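Local structure of WYL1 (Ruminococcus sp., 6OAW) at residues Y226-D231 against N237-L242. The protein is a WYL-domain accessory protein that probably modulates the activity of the RNA-targeting effector in a type VI-D CRISPR-Cas system. Sequence-based numbering, arbitrary orientation.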
loop_
_atom_site.group_PDB
_atom_site.type_symbol
_atom_site.label_atom_id
_atom_site.label_comp_id
_atom_site.label_asym_id
_atom_site.label_seq_id
_atom_site.Cartn_x
_atom_site.Cartn_y
_atom_site.Cartn_z
ATOM N N TYR B 226 3.396 21.340 17.467
ATOM C CA TYR B 226 2.117 20.870 18.053
ATOM C C TYR B 226 1.993 19.348 17.892
ATOM O O TYR B 226 1.925 18.630 18.880
ATOM C CB TYR B 226 0.930 21.622 17.451
ATOM C CG TYR B 226 -0.345 21.303 18.177
ATOM C CD1 TYR B 226 -0.719 21.979 19.326
ATOM C CD2 TYR B 226 -1.119 20.239 17.760
ATOM C CE1 TYR B 226 -1.865 21.628 20.023
ATOM C CE2 TYR B 226 -2.274 19.883 18.431
ATOM C CZ TYR B 226 -2.637 20.571 19.572
ATOM O OH TYR B 226 -3.781 20.213 20.196
ATOM N N ARG B 227 1.971 18.856 16.659
ATOM C CA ARG B 227 1.874 17.394 16.412
ATOM C C ARG B 227 2.339 17.101 14.991
ATOM O O ARG B 227 2.093 17.946 14.099
ATOM C CB ARG B 227 0.444 16.901 16.642
ATOM C CG ARG B 227 0.323 15.382 16.727
ATOM C CD ARG B 227 -1.128 14.900 16.685
ATOM N NE ARG B 227 -1.893 15.400 17.823
ATOM C CZ ARG B 227 -3.224 15.559 17.856
ATOM N NH1 ARG B 227 -3.983 15.244 16.817
ATOM N NH2 ARG B 227 -3.788 16.041 18.944
ATOM N N ILE B 228 2.996 15.964 14.809
ATOM C CA ILE B 228 3.352 15.399 13.474
ATOM C C ILE B 228 2.147 14.575 13.004
ATOM O O ILE B 228 1.633 13.793 13.806
ATOM C CB ILE B 228 4.646 14.570 13.551
ATOM C CG1 ILE B 228 5.824 15.416 14.026
ATOM C CG2 ILE B 228 4.957 13.908 12.215
ATOM C CD1 ILE B 228 7.132 14.640 14.052
ATOM N N VAL B 229 1.672 14.785 11.774
ATOM C CA VAL B 229 0.549 13.978 11.217
ATOM C C VAL B 229 0.930 13.553 9.812
ATOM O O VAL B 229 1.781 14.206 9.204
ATOM C CB VAL B 229 -0.781 14.747 11.187
ATOM C CG1 VAL B 229 -1.208 15.196 12.574
ATOM C CG2 VAL B 229 -0.707 15.916 10.210
ATOM N N SER B 230 0.283 12.499 9.343
ATOM C CA SER B 230 0.240 12.068 7.927
ATOM C C SER B 230 -1.002 12.661 7.302
ATOM O O SER B 230 -2.003 12.726 8.024
ATOM C CB SER B 230 0.130 10.577 7.817
ATOM O OG SER B 230 1.372 9.978 8.072
ATOM N N ASP B 231 -0.992 12.893 5.996
ATOM C CA ASP B 231 -2.261 13.009 5.230
ATOM C C ASP B 231 -3.007 11.672 5.275
ATOM O O ASP B 231 -2.382 10.643 5.513
ATOM C CB ASP B 231 -2.041 13.438 3.778
ATOM C CG ASP B 231 -1.091 12.539 3.010
ATOM O OD1 ASP B 231 -1.527 11.408 2.589
ATOM O OD2 ASP B 231 0.082 12.955 2.849
ATOM N N ASN B 237 4.395 13.201 5.730
ATOM C CA ASN B 237 4.318 13.639 7.137
ATOM C C ASN B 237 4.483 15.159 7.208
ATOM O O ASN B 237 5.360 15.713 6.529
ATOM C CB ASN B 237 5.346 12.931 8.011
ATOM C CG ASN B 237 5.180 11.431 7.956
ATOM O OD1 ASN B 237 4.298 10.875 8.614
ATOM N ND2 ASN B 237 5.985 10.789 7.122
ATOM N N TYR B 238 3.684 15.796 8.064
ATOM C CA TYR B 238 3.672 17.261 8.304
ATOM C C TYR B 238 3.879 17.520 9.799
ATOM O O TYR B 238 3.274 16.838 10.635
ATOM C CB TYR B 238 2.351 17.862 7.822
ATOM C CG TYR B 238 2.083 17.731 6.347
ATOM C CD1 TYR B 238 1.550 16.555 5.847
ATOM C CD2 TYR B 238 2.396 18.741 5.448
ATOM C CE1 TYR B 238 1.302 16.390 4.498
ATOM C CE2 TYR B 238 2.127 18.602 4.089
ATOM C CZ TYR B 238 1.598 17.412 3.606
ATOM O OH TYR B 238 1.306 17.180 2.289
ATOM N N LEU B 239 4.691 18.512 10.144
ATOM C CA LEU B 239 4.680 19.111 11.498
ATOM C C LEU B 239 3.631 20.219 11.517
ATOM O O LEU B 239 3.853 21.258 10.873
ATOM C CB LEU B 239 6.052 19.677 11.855
ATOM C CG LEU B 239 6.084 20.424 13.181
ATOM C CD1 LEU B 239 5.608 19.540 14.320
ATOM C CD2 LEU B 239 7.481 20.938 13.474
ATOM N N VAL B 240 2.514 19.993 12.197
ATOM C CA VAL B 240 1.553 21.079 12.515
ATOM C C VAL B 240 2.110 21.833 13.717
ATOM O O VAL B 240 2.515 21.198 14.680
ATOM C CB VAL B 240 0.124 20.560 12.748
ATOM C CG1 VAL B 240 -0.815 21.703 13.087
ATOM C CG2 VAL B 240 -0.401 19.805 11.540
ATOM N N CYS B 241 2.205 23.153 13.625
ATOM C CA CYS B 241 2.955 23.976 14.612
ATOM C C CYS B 241 2.508 25.436 14.550
ATOM O O CYS B 241 1.711 25.764 13.676
ATOM C CB CYS B 241 4.445 23.891 14.317
ATOM S SG CYS B 241 4.854 24.525 12.674
ATOM N N LEU B 242 3.051 26.281 15.425
ATOM C CA LEU B 242 3.077 27.749 15.190
ATOM C C LEU B 242 4.452 28.102 14.629
ATOM O O LEU B 242 5.439 27.490 15.091
ATOM C CB LEU B 242 2.793 28.528 16.474
ATOM C CG LEU B 242 1.603 28.044 17.298
ATOM C CD1 LEU B 242 1.255 29.060 18.371
ATOM C CD2 LEU B 242 0.388 27.766 16.421
HETATM O O HOH W 1 -0.260 15.067 1.551
#
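Y238 and V229 form a hydrogen-bonded antiparallel pair: Y238 N gives its hydrogen to V229 O at 2.7 Å, nearly straight at 169°, and V229 N returns a bond to Y238 O. V240 and R227 pair likewise, but there V240 O accepts from both Y226 N at 2.9 Å and R227 N at 3.1 Å, so Y226 and R227 share one partner in a classic beta bulge. The Y238 side chain can be followed outward: CB lies 4.3 Å from V229 CG2, CD1 passes V229 O near the ring plane, and CE1 comes within 4.0 Å of D231 OD2, the carboxylate turned 72° from the ring. At the tip, OH meets a water lying in the ring plane, which donates to D231 OD2; that oxygen also accepts from Y236 N, tying the aspartate to the turn. On this face V229 CG2 also packs on V240 CG2, while I228 CG1 touches L239 CD1 on the other. Beside them S230 OG donates to N237 OD1 at 3.1 Å, from above the amide plane; with CG beside the backbone N (chi1 -58°), the N237 amide brings OD1 to the hydroxyl. Replacing S230 by alanine is likely to take away the hydroxyl donor joining the two strands here, although R182 also bonds to that amide oxygen. The N237 amide reaches E181 and C178 too, while helix 287-298 packs on V240 and touches the R227 side chain on the opposite face. The hairpin is central in an antiparallel sheet, with strand 205-211 flanking 219-230 and strand 253-258 flanking 237-243.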